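Local coordinates for protein L-fuculose phosphate aldolase (Streptococcus pneumoniae, PDB 4C24) that belongs to the class II aldolase and adducin family and forms a zinc-binding tetramer with the AraD-like fold, at residues S78-Q86 and Y136-A146; P113-A124 and I175-Y186. One frame throughout, in Å; residues are numbered along the deposited sequence.

Contact 1. Residues S78-Q86 and Y136-A146; sequences SEWYMHLIQ and YGTKELAVNAA. With SO4 (sulfate ion), chain E.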
loop_
_atom_site.group_PDB
_atom_site.type_symbol
_atom_site.label_atom_id
_atom_site.label_comp_id
_atom_site.label_asym_id
_atom_site.label_seq_id
_atom_site.Cartn_x
_atom_site.Cartn_y
_atom_site.Cartn_z
ATOM N N SER A 78 19.478 -21.043 -2.375
ATOM C CA SER A 78 19.154 -22.076 -3.380
ATOM C C SER A 78 19.388 -21.553 -4.793
ATOM O O SER A 78 19.558 -22.358 -5.716
ATOM C CB SER A 78 17.705 -22.550 -3.270
ATOM O OG SER A 78 16.806 -21.475 -3.396
ATOM N N GLU A 79 19.430 -20.240 -4.970
ATOM C CA GLU A 79 19.600 -19.651 -6.315
ATOM C C GLU A 79 21.048 -19.290 -6.666
ATOM O O GLU A 79 21.312 -18.502 -7.577
ATOM C CB GLU A 79 18.688 -18.430 -6.495
ATOM C CG GLU A 79 17.214 -18.739 -6.300
ATOM C CD GLU A 79 16.594 -19.620 -7.388
ATOM O OE1 GLU A 79 17.293 -20.182 -8.270
ATOM O OE2 GLU A 79 15.368 -19.760 -7.297
ATOM N N TRP A 80 22.003 -19.835 -5.890
ATOM C CA TRP A 80 23.378 -19.457 -6.072
ATOM C C TRP A 80 23.894 -19.622 -7.478
ATOM O O TRP A 80 24.670 -18.800 -7.933
ATOM C CB TRP A 80 24.283 -20.199 -5.067
ATOM C CG TRP A 80 24.348 -21.685 -5.328
ATOM C CD1 TRP A 80 23.558 -22.659 -4.777
ATOM C CD2 TRP A 80 25.241 -22.362 -6.233
ATOM N NE1 TRP A 80 23.882 -23.898 -5.305
ATOM C CE2 TRP A 80 24.904 -23.750 -6.198
ATOM C CE3 TRP A 80 26.251 -21.927 -7.100
ATOM C CZ2 TRP A 80 25.574 -24.707 -6.981
ATOM C CZ3 TRP A 80 26.921 -22.872 -7.872
ATOM C CH2 TRP A 80 26.580 -24.252 -7.802
ATOM N N TYR A 81 23.396 -20.640 -8.202
ATOM C CA TYR A 81 23.886 -20.849 -9.548
ATOM C C TYR A 81 23.259 -19.883 -10.551
ATOM O O TYR A 81 23.931 -19.442 -11.494
ATOM C CB TYR A 81 23.753 -22.308 -9.946
ATOM C CG TYR A 81 24.318 -22.620 -11.306
ATOM C CD1 TYR A 81 25.646 -22.349 -11.644
ATOM C CD2 TYR A 81 23.506 -23.206 -12.263
ATOM C CE1 TYR A 81 26.162 -22.652 -12.892
ATOM C CE2 TYR A 81 23.997 -23.494 -13.517
ATOM C CZ TYR A 81 25.307 -23.224 -13.845
ATOM O OH TYR A 81 25.808 -23.505 -15.076
ATOM N N MET A 82 22.036 -19.443 -10.265
ATOM C CA MET A 82 21.450 -18.385 -11.081
ATOM C C MET A 82 22.275 -17.100 -10.999
ATOM O O MET A 82 22.474 -16.404 -11.973
ATOM C CB MET A 82 19.995 -18.154 -10.703
ATOM C CG MET A 82 19.383 -16.968 -11.400
ATOM S SD MET A 82 17.587 -16.917 -11.280
ATOM C CE MET A 82 17.432 -16.688 -9.504
ATOM N N HIS A 83 22.827 -16.801 -9.808
ATOM C CA HIS A 83 23.714 -15.657 -9.716
ATOM C C HIS A 83 25.060 -15.924 -10.356
ATOM O O HIS A 83 25.543 -15.132 -11.182
ATOM C CB HIS A 83 23.998 -15.320 -8.216
ATOM C CG HIS A 83 22.819 -14.780 -7.470
ATOM N ND1 HIS A 83 22.790 -13.509 -6.927
ATOM C CD2 HIS A 83 21.600 -15.328 -7.214
ATOM C CE1 HIS A 83 21.629 -13.316 -6.324
ATOM N NE2 HIS A 83 20.870 -14.391 -6.516
ATOM N N LEU A 84 25.668 -17.056 -9.993
ATOM C CA LEU A 84 27.006 -17.376 -10.453
ATOM C C LEU A 84 27.142 -17.412 -11.983
ATOM O O LEU A 84 28.113 -16.898 -12.534
ATOM C CB LEU A 84 27.467 -18.683 -9.834
ATOM C CG LEU A 84 28.943 -19.029 -10.020
ATOM C CD1 LEU A 84 29.872 -17.970 -9.401
ATOM C CD2 LEU A 84 29.235 -20.428 -9.490
ATOM N N ILE A 85 26.143 -17.988 -12.672
ATOM C CA ILE A 85 26.244 -18.089 -14.128
ATOM C C ILE A 85 26.240 -16.708 -14.801
ATOM O O ILE A 85 26.840 -16.515 -15.862
ATOM C CB ILE A 85 25.145 -19.008 -14.694
ATOM C CG1 ILE A 85 25.539 -19.495 -16.085
ATOM C CG2 ILE A 85 23.763 -18.351 -14.652
ATOM C CD1 ILE A 85 24.521 -20.452 -16.676
ATOM N N GLN A 86 25.590 -15.726 -14.168
ATOM C CA GLN A 86 25.679 -14.377 -14.668
ATOM C C GLN A 86 27.112 -13.885 -14.591
ATOM O O GLN A 86 27.636 -13.338 -15.532
ATOM C CB GLN A 86 24.737 -13.434 -13.925
ATOM C CG GLN A 86 23.272 -13.858 -13.948
ATOM C CD GLN A 86 22.568 -13.502 -15.261
ATOM O OE1 GLN A 86 23.077 -12.720 -16.068
ATOM N NE2 GLN A 86 21.351 -14.011 -15.425
ATOM N N TYR A 136 12.540 -23.458 -9.307
ATOM C CA TYR A 136 13.452 -22.652 -8.520
ATOM C C TYR A 136 14.675 -23.492 -8.152
ATOM O O TYR A 136 14.580 -24.716 -7.951
ATOM C CB TYR A 136 12.752 -22.102 -7.275
ATOM C CG TYR A 136 12.759 -23.028 -6.084
ATOM C CD1 TYR A 136 11.743 -23.953 -5.858
ATOM C CD2 TYR A 136 13.804 -22.960 -5.156
ATOM C CE1 TYR A 136 11.765 -24.797 -4.752
ATOM C CE2 TYR A 136 13.849 -23.802 -4.066
ATOM C CZ TYR A 136 12.840 -24.714 -3.866
ATOM O OH TYR A 136 12.905 -25.517 -2.758
ATOM N N GLY A 137 15.822 -22.816 -8.113
ATOM C CA GLY A 137 17.047 -23.418 -7.613
ATOM C C GLY A 137 17.706 -24.422 -8.542
ATOM O O GLY A 137 18.624 -25.131 -8.153
ATOM N N THR A 138 17.254 -24.490 -9.792
ATOM C CA THR A 138 17.814 -25.457 -10.729
ATOM C C THR A 138 18.776 -24.834 -11.741
ATOM O O THR A 138 18.778 -23.627 -11.941
ATOM C CB THR A 138 16.714 -26.189 -11.517
ATOM O OG1 THR A 138 16.001 -25.239 -12.311
ATOM C CG2 THR A 138 15.786 -26.938 -10.573
ATOM N N LYS A 139 19.602 -25.682 -12.373
ATOM C CA LYS A 139 20.468 -25.246 -13.474
ATOM C C LYS A 139 19.671 -24.687 -14.637
ATOM O O LYS A 139 20.121 -23.769 -15.302
ATOM C CB LYS A 139 21.349 -26.376 -13.995
ATOM C CG LYS A 139 22.350 -26.897 -12.977
ATOM C CD LYS A 139 23.273 -27.946 -13.592
ATOM C CE LYS A 139 22.558 -29.129 -14.265
ATOM N NZ LYS A 139 21.790 -30.012 -13.356
ATOM N N GLU A 140 18.520 -25.304 -14.903
ATOM C CA GLU A 140 17.658 -24.860 -15.993
ATOM C C GLU A 140 17.232 -23.414 -15.756
ATOM O O GLU A 140 17.330 -22.596 -16.657
ATOM C CB GLU A 140 16.430 -25.738 -16.089
ATOM N N LEU A 141 16.820 -23.080 -14.528
ATOM C CA LEU A 141 16.429 -21.701 -14.222
ATOM C C LEU A 141 17.613 -20.758 -14.407
ATOM O O LEU A 141 17.476 -19.698 -15.018
ATOM C CB LEU A 141 15.827 -21.569 -12.826
ATOM C CG LEU A 141 15.393 -20.146 -12.477
ATOM C CD1 LEU A 141 14.343 -19.625 -13.452
ATOM C CD2 LEU A 141 14.885 -20.089 -11.047
ATOM N N ALA A 142 18.792 -21.183 -13.916
ATOM C CA ALA A 142 19.983 -20.361 -14.068
ATOM C C ALA A 142 20.287 -20.054 -15.532
ATOM O O ALA A 142 20.542 -18.919 -15.897
ATOM C CB ALA A 142 21.187 -21.019 -13.402
ATOM N N VAL A 143 20.247 -21.100 -16.367
ATOM C CA VAL A 143 20.506 -20.913 -17.789
ATOM C C VAL A 143 19.419 -20.050 -18.477
ATOM O O VAL A 143 19.734 -19.148 -19.232
ATOM C CB VAL A 143 20.671 -22.277 -18.496
ATOM C CG1 VAL A 143 20.640 -22.135 -20.025
ATOM C CG2 VAL A 143 21.933 -22.971 -18.022
ATOM N N ASN A 144 18.160 -20.318 -18.159
ATOM C CA ASN A 144 17.033 -19.573 -18.736
ATOM C C ASN A 144 17.128 -18.088 -18.408
ATOM O O ASN A 144 16.924 -17.232 -19.245
ATOM C CB ASN A 144 15.687 -20.142 -18.280
ATOM C CG ASN A 144 15.413 -21.534 -18.832
ATOM O OD1 ASN A 144 16.182 -22.082 -19.650
ATOM N ND2 ASN A 144 14.327 -22.127 -18.357
ATOM N N ALA A 145 17.513 -17.789 -17.158
ATOM C CA ALA A 145 17.666 -16.417 -16.723
ATOM C C ALA A 145 18.854 -15.720 -17.386
ATOM O O ALA A 145 18.752 -14.567 -17.765
ATOM C CB ALA A 145 17.830 -16.382 -15.196
ATOM N N ALA A 146 19.983 -16.430 -17.500
ATOM C CA ALA A 146 21.153 -15.887 -18.191
ATOM C C ALA A 146 20.783 -15.485 -19.608
ATOM O O ALA A 146 21.039 -14.383 -20.026
ATOM C CB ALA A 146 22.303 -16.883 -18.193
HETATM S S SO4 E . 16.910 -18.720 -0.658
HETATM O O1 SO4 E . 17.490 -20.080 -0.664
HETATM O O2 SO4 E . 15.858 -18.707 -1.680
HETATM O O3 SO4 E . 16.384 -18.548 0.711
HETATM O O4 SO4 E . 17.922 -17.698 -1.006
HETATM O O HOH W 1 19.537 -25.032 -5.276
HETATM O O HOH W 2 19.123 -21.491 -9.852
HETATM O O HOH W 3 21.040 -16.475 -14.364
HETATM O O HOH W 4 22.759 -12.549 -18.866
#
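Ala142 lies at the centre of the crossing between helices 80-86 and 139-146, its CB wedged 3.4 Å from Tyr81 CD2 and 3.5 Å from Met82 CA. With only a methyl group to accommodate here, the two short axes approach to 8.1 Å at a crossing angle of -38°. Tyr81, its CG anti to the backbone N (chi1 -177°), reaches across the start of helix 139-146, its CD2-CE2 side lying obliquely against Ala142 CB and the CB-CG part of Lys139. On the inner flank Met82 passes alongside Ala142, and its SD rests against Ala145 CB and Leu141 CG. Ile85 divides its branches: CG2 settles on Ala142 O and the methyl of Ala146, while CD1 crosses to Val143 CG2, 3.9 Å away.

Polar groups meet at both ends. Glu79, bent at chi2 (-69°), brings its carboxylate to the backbone at the start of the second segment, where Gly137 N gives OE1 a weak bond of 3.0 Å; OE2 lies at the edge of the Tyr136 ring. Water joins Glu79 OE1 to Thr138 O, and another water links Met82 O, Ala142 O and Gln86 NE2. Ser78 N makes a nearly straight bond of 2.8 Å to sulfate O1, and the same oxygen accepts from Ser78 OG. The sulfate is completed by Asn32, Ser48, Gly49 and Ser77. In this AraD-like fold the N-terminal ends of both helices lie beside the metal site, the Glu79 side chain about 4 Å from the zinc ion and touching its ligand His160.

Contact 2. Residues P113-A124 and I175-Y186; sequences PLPASHYMIAVA and IVEEVEYCAKIY. With SO4 (sulfate ion), chain D; SO4 (sulfate ion), chain B.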
loop_
_atom_site.group_PDB
_atom_site.type_symbol
_atom_site.label_atom_id
_atom_site.label_comp_id
_atom_site.label_asym_id
_atom_site.label_seq_id
_atom_site.Cartn_x
_atom_site.Cartn_y
_atom_site.Cartn_z
ATOM N N PRO A 113 6.224 -9.781 -21.037
ATOM C CA PRO A 113 7.354 -8.881 -20.896
ATOM C C PRO A 113 6.943 -7.470 -20.483
ATOM O O PRO A 113 5.774 -7.087 -20.542
ATOM C CB PRO A 113 7.976 -8.881 -22.284
ATOM C CG PRO A 113 6.788 -9.115 -23.218
ATOM C CD PRO A 113 5.858 -10.008 -22.462
ATOM N N LEU A 114 7.922 -6.694 -20.029
ATOM C CA LEU A 114 7.665 -5.314 -19.662
ATOM C C LEU A 114 8.248 -4.349 -20.685
ATOM O O LEU A 114 9.468 -4.268 -20.831
ATOM C CB LEU A 114 8.315 -5.040 -18.292
ATOM C CG LEU A 114 8.297 -3.610 -17.753
ATOM C CD1 LEU A 114 6.896 -3.049 -17.602
ATOM C CD2 LEU A 114 8.998 -3.594 -16.403
ATOM N N PRO A 115 7.375 -3.599 -21.390
ATOM C CA PRO A 115 7.859 -2.646 -22.369
ATOM C C PRO A 115 8.056 -1.251 -21.803
ATOM O O PRO A 115 7.785 -1.034 -20.619
ATOM C CB PRO A 115 6.721 -2.621 -23.406
ATOM C CG PRO A 115 5.509 -2.823 -22.568
ATOM C CD PRO A 115 5.905 -3.628 -21.339
ATOM N N ALA A 116 8.506 -0.326 -22.652
ATOM C CA ALA A 116 8.813 1.050 -22.269
ATOM C C ALA A 116 7.591 1.964 -22.187
ATOM O O ALA A 116 7.553 3.019 -22.845
ATOM C CB ALA A 116 9.834 1.632 -23.222
ATOM N N SER A 117 6.618 1.601 -21.355
ATOM C CA SER A 117 5.512 2.514 -21.073
ATOM C C SER A 117 5.964 3.676 -20.199
ATOM O O SER A 117 5.355 4.719 -20.218
ATOM C CB SER A 117 4.300 1.796 -20.459
ATOM O OG SER A 117 4.682 0.855 -19.461
ATOM N N HIS A 118 7.023 3.455 -19.410
ATOM C CA HIS A 118 7.671 4.533 -18.683
ATOM C C HIS A 118 9.130 4.566 -19.054
ATOM O O HIS A 118 9.771 3.503 -19.147
ATOM C CB HIS A 118 7.531 4.320 -17.184
ATOM C CG HIS A 118 7.847 5.545 -16.397
ATOM N ND1 HIS A 118 9.142 5.951 -16.153
ATOM C CD2 HIS A 118 7.039 6.486 -15.848
ATOM C CE1 HIS A 118 9.114 7.084 -15.464
ATOM N NE2 HIS A 118 7.853 7.434 -15.273
ATOM N N TYR A 119 9.672 5.765 -19.262
ATOM C CA TYR A 119 11.058 5.893 -19.728
ATOM C C TYR A 119 12.121 5.345 -18.764
ATOM O O TYR A 119 13.217 5.001 -19.191
ATOM C CB TYR A 119 11.392 7.323 -20.127
ATOM C CG TYR A 119 11.743 8.232 -18.989
ATOM C CD1 TYR A 119 13.057 8.320 -18.566
ATOM C CD2 TYR A 119 10.772 8.993 -18.337
ATOM C CE1 TYR A 119 13.412 9.140 -17.517
ATOM C CE2 TYR A 119 11.132 9.821 -17.271
ATOM C CZ TYR A 119 12.459 9.887 -16.887
ATOM O OH TYR A 119 12.811 10.697 -15.830
ATOM N N MET A 120 11.774 5.257 -17.479
ATOM C CA MET A 120 12.757 4.819 -16.478
ATOM C C MET A 120 13.197 3.374 -16.620
ATOM O O MET A 120 14.173 2.927 -16.009
ATOM C CB MET A 120 12.244 5.084 -15.070
ATOM C CG MET A 120 12.348 6.538 -14.676
ATOM S SD MET A 120 14.036 7.170 -14.635
ATOM C CE MET A 120 14.849 5.953 -13.631
ATOM N N ILE A 121 12.492 2.599 -17.438
ATOM C CA ILE A 121 12.890 1.227 -17.660
ATOM C C ILE A 121 14.288 1.172 -18.277
ATOM O O ILE A 121 14.920 0.142 -18.243
ATOM C CB ILE A 121 11.839 0.434 -18.486
ATOM C CG1 ILE A 121 12.033 -1.073 -18.271
ATOM C CG2 ILE A 121 11.819 0.849 -19.969
ATOM C CD1 ILE A 121 12.066 -1.475 -16.807
ATOM N N ALA A 122 14.743 2.266 -18.883
ATOM C CA ALA A 122 16.097 2.323 -19.456
ATOM C C ALA A 122 17.234 2.007 -18.473
ATOM O O ALA A 122 18.341 1.698 -18.896
ATOM C CB ALA A 122 16.342 3.651 -20.131
ATOM N N VAL A 123 16.950 2.028 -17.176
ATOM C CA VAL A 123 17.952 1.496 -16.239
ATOM C C VAL A 123 18.246 0.008 -16.476
ATOM O O VAL A 123 19.320 -0.476 -16.155
ATOM C CB VAL A 123 17.591 1.738 -14.761
ATOM C CG1 VAL A 123 17.463 3.228 -14.485
ATOM C CG2 VAL A 123 16.347 0.949 -14.346
ATOM N N ALA A 124 17.283 -0.725 -17.046
ATOM C CA ALA A 124 17.481 -2.117 -17.356
ATOM C C ALA A 124 17.659 -2.389 -18.853
ATOM O O ALA A 124 18.389 -3.292 -19.218
ATOM C CB ALA A 124 16.334 -2.926 -16.794
ATOM N N ILE A 175 17.824 -0.688 -9.686
ATOM C CA ILE A 175 17.173 -1.378 -10.832
ATOM C C ILE A 175 15.952 -2.171 -10.374
ATOM O O ILE A 175 14.894 -2.104 -11.010
ATOM C CB ILE A 175 18.155 -2.269 -11.613
ATOM C CG1 ILE A 175 19.230 -1.371 -12.250
ATOM C CG2 ILE A 175 17.408 -3.108 -12.675
ATOM C CD1 ILE A 175 20.390 -2.102 -12.879
ATOM N N VAL A 176 16.052 -2.906 -9.275
ATOM C CA VAL A 176 14.911 -3.663 -8.782
ATOM C C VAL A 176 13.766 -2.694 -8.485
ATOM O O VAL A 176 12.617 -2.886 -8.886
ATOM C CB VAL A 176 15.225 -4.527 -7.529
ATOM C CG1 VAL A 176 13.936 -5.111 -6.947
ATOM C CG2 VAL A 176 16.196 -5.651 -7.867
ATOM N N GLU A 177 14.080 -1.628 -7.775
ATOM C CA GLU A 177 13.073 -0.664 -7.429
ATOM C C GLU A 177 12.405 -0.055 -8.644
ATOM O O GLU A 177 11.178 0.065 -8.671
ATOM C CB GLU A 177 13.710 0.433 -6.584
ATOM C CG GLU A 177 12.749 1.401 -5.948
ATOM C CD GLU A 177 13.487 2.308 -4.997
ATOM O OE1 GLU A 177 14.181 3.217 -5.483
ATOM O OE2 GLU A 177 13.379 2.077 -3.781
ATOM N N GLU A 178 13.208 0.342 -9.625
ATOM C CA GLU A 178 12.693 1.006 -10.809
ATOM C C GLU A 178 11.927 0.045 -11.705
ATOM O O GLU A 178 10.871 0.404 -12.235
ATOM C CB GLU A 178 13.815 1.669 -11.591
ATOM C CG GLU A 178 13.337 2.864 -12.382
ATOM C CD GLU A 178 12.648 3.904 -11.511
ATOM O OE1 GLU A 178 13.046 4.105 -10.341
ATOM O OE2 GLU A 178 11.698 4.527 -12.001
ATOM N N VAL A 179 12.444 -1.161 -11.880
ATOM C CA VAL A 179 11.702 -2.160 -12.686
ATOM C C VAL A 179 10.381 -2.513 -12.006
ATOM O O VAL A 179 9.347 -2.632 -12.665
ATOM C CB VAL A 179 12.528 -3.417 -12.971
ATOM C CG1 VAL A 179 11.664 -4.487 -13.646
ATOM C CG2 VAL A 179 13.730 -3.048 -13.829
ATOM N N GLU A 180 10.363 -2.646 -10.684
ATOM C CA GLU A 180 9.101 -2.909 -10.008
ATOM C C GLU A 180 8.121 -1.725 -10.229
ATOM O O GLU A 180 6.916 -1.949 -10.499
ATOM C CB GLU A 180 9.344 -3.196 -8.512
ATOM C CG GLU A 180 8.059 -3.312 -7.671
ATOM C CD GLU A 180 7.013 -4.330 -8.166
ATOM O OE1 GLU A 180 7.408 -5.322 -8.780
ATOM O OE2 GLU A 180 5.818 -4.185 -7.825
ATOM N N TYR A 181 8.619 -0.487 -10.180
ATOM C CA TYR A 181 7.781 0.672 -10.381
ATOM C C TYR A 181 7.212 0.653 -11.801
ATOM O O TYR A 181 6.017 0.881 -11.977
ATOM C CB TYR A 181 8.593 1.941 -10.122
ATOM C CG TYR A 181 7.906 3.219 -10.503
ATOM C CD1 TYR A 181 6.992 3.811 -9.653
ATOM C CD2 TYR A 181 8.192 3.853 -11.722
ATOM C CE1 TYR A 181 6.351 4.993 -9.995
ATOM C CE2 TYR A 181 7.561 5.029 -12.087
ATOM C CZ TYR A 181 6.648 5.610 -11.220
ATOM O OH TYR A 181 6.017 6.777 -11.579
ATOM N N CYS A 182 8.079 0.405 -12.766
ATOM C CA CYS A 182 7.655 0.382 -14.175
ATOM C C CYS A 182 6.651 -0.733 -14.375
ATOM O O CYS A 182 5.665 -0.541 -15.129
ATOM C CB CYS A 182 8.839 0.214 -15.117
ATOM S SG CYS A 182 9.830 1.708 -15.243
ATOM N N ALA A 183 6.884 -1.890 -13.762
ATOM C CA ALA A 183 5.932 -3.010 -13.908
ATOM C C ALA A 183 4.577 -2.610 -13.382
ATOM O O ALA A 183 3.527 -2.918 -13.957
ATOM C CB ALA A 183 6.437 -4.264 -13.209
ATOM N N LYS A 184 4.575 -1.964 -12.229
ATOM C CA LYS A 184 3.351 -1.492 -11.612
ATOM C C LYS A 184 2.621 -0.488 -12.508
ATOM O O LYS A 184 1.420 -0.628 -12.723
ATOM C CB LYS A 184 3.646 -0.910 -10.208
ATOM C CG LYS A 184 2.362 -0.473 -9.508
ATOM C CD LYS A 184 2.664 -0.055 -8.086
ATOM C CE LYS A 184 1.404 0.367 -7.366
ATOM N NZ LYS A 184 1.743 0.625 -5.923
ATOM N N ILE A 185 3.334 0.515 -13.017
ATOM C CA ILE A 185 2.726 1.511 -13.892
ATOM C C ILE A 185 2.110 0.791 -15.095
ATOM O O ILE A 185 0.973 1.095 -15.475
ATOM C CB ILE A 185 3.740 2.571 -14.361
ATOM C CG1 ILE A 185 4.258 3.409 -13.167
ATOM C CG2 ILE A 185 3.175 3.463 -15.469
ATOM C CD1 ILE A 185 3.175 4.138 -12.420
ATOM N N TYR A 186 2.861 -0.138 -15.664
ATOM C CA TYR A 186 2.391 -0.825 -16.895
ATOM C C TYR A 186 1.133 -1.615 -16.592
ATOM O O TYR A 186 0.142 -1.571 -17.368
ATOM C CB TYR A 186 3.472 -1.736 -17.413
ATOM C CG TYR A 186 3.116 -2.512 -18.659
ATOM C CD1 TYR A 186 2.757 -1.858 -19.808
ATOM C CD2 TYR A 186 3.174 -3.889 -18.666
ATOM C CE1 TYR A 186 2.471 -2.583 -20.944
ATOM C CE2 TYR A 186 2.884 -4.631 -19.794
ATOM C CZ TYR A 186 2.542 -3.959 -20.928
ATOM O OH TYR A 186 2.241 -4.698 -22.058
HETATM S S SO4 D . 2.266 -2.751 -3.917
HETATM O O1 SO4 D . 3.132 -3.932 -3.742
HETATM O O2 SO4 D . 2.380 -1.951 -2.674
HETATM O O3 SO4 D . 2.801 -1.997 -5.062
HETATM O O4 SO4 D . 0.873 -3.183 -4.157
HETATM S S SO4 B . -0.185 3.290 -4.145
HETATM O O1 SO4 B . 0.976 3.969 -4.751
HETATM O O2 SO4 B . 0.168 3.023 -2.731
HETATM O O3 SO4 B . -1.315 4.230 -4.223
HETATM O O4 SO4 B . -0.472 2.038 -4.878
HETATM O O HOH W 5 3.735 -7.042 -22.377
HETATM O O HOH W 6 5.815 1.376 -17.210
#
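From CB to OH, Tyr186 lies against Pro113, Leu114, Pro115 and Ser117. Its CB lies 3.5 Å from Ser117 OG and 3.7 Å from Leu114 CD1, the Leu114 and Tyr186 side chains running past each other in opposite directions. With CG anti to the backbone N (chi1 179°), the ring reaches beyond Leu114 to Pro115. CD1 is 3.3 Å from Ser117 OG, which approaches obliquely, and CE1 meets Pro115 CG. Pro115 CD sits over the ring centre, 3.5 Å from the centroid and 14° off the normal, a CH-pi contact. At the tip, OH donates to a water that in turn donates to Pro113 O.

Further back along the helix, Cys182 turns SG toward Ile121 N, while Tyr181 presents its edge to the face of His118 in a T-shaped pair with planes at 84°. In that imidazole ND1 accepts from Met120 N at 3.0 Å, the donor slightly tilted from the ring plane, and NE2 is bonded to His160 O of the third subunit. Ala124 CB closes on Val179 CG2.

The segment 113-124 thus lies along one flank of helix 169-192. Helix 103-110 receives Leu114 and Ala183, strand 161-166 supports Ile175 and Val179, and helix 200-210 covers Ala116 and Ala122, while Tyr186 meets Phe192 of the second subunit.

Overall arrangement
The two contacts occupy opposite sides of the chain's centre, their own centres 23 Å apart, and neither touches the other. Contact 1 pairs two helices and is only partly buried; contact 2 lays a loop with a 3-10 segment on a long helix and is mostly buried. Strand 161-166 backs both, meeting Met82 and Gln86 in one and Ile175 and Val179 in the other. Alanine packing and a carboxylate-to-backbone bond mark contact 1, ring faces and aliphatic branches contact 2; water bridges both. Their sites converge between subunits: the Tyr136 ring of contact 1 meets, planes about 10° apart, that of Tyr119 from the contact 2 loop of a neighbouring subunit, close to the zinc ligand His160 of Tyr136's own chain.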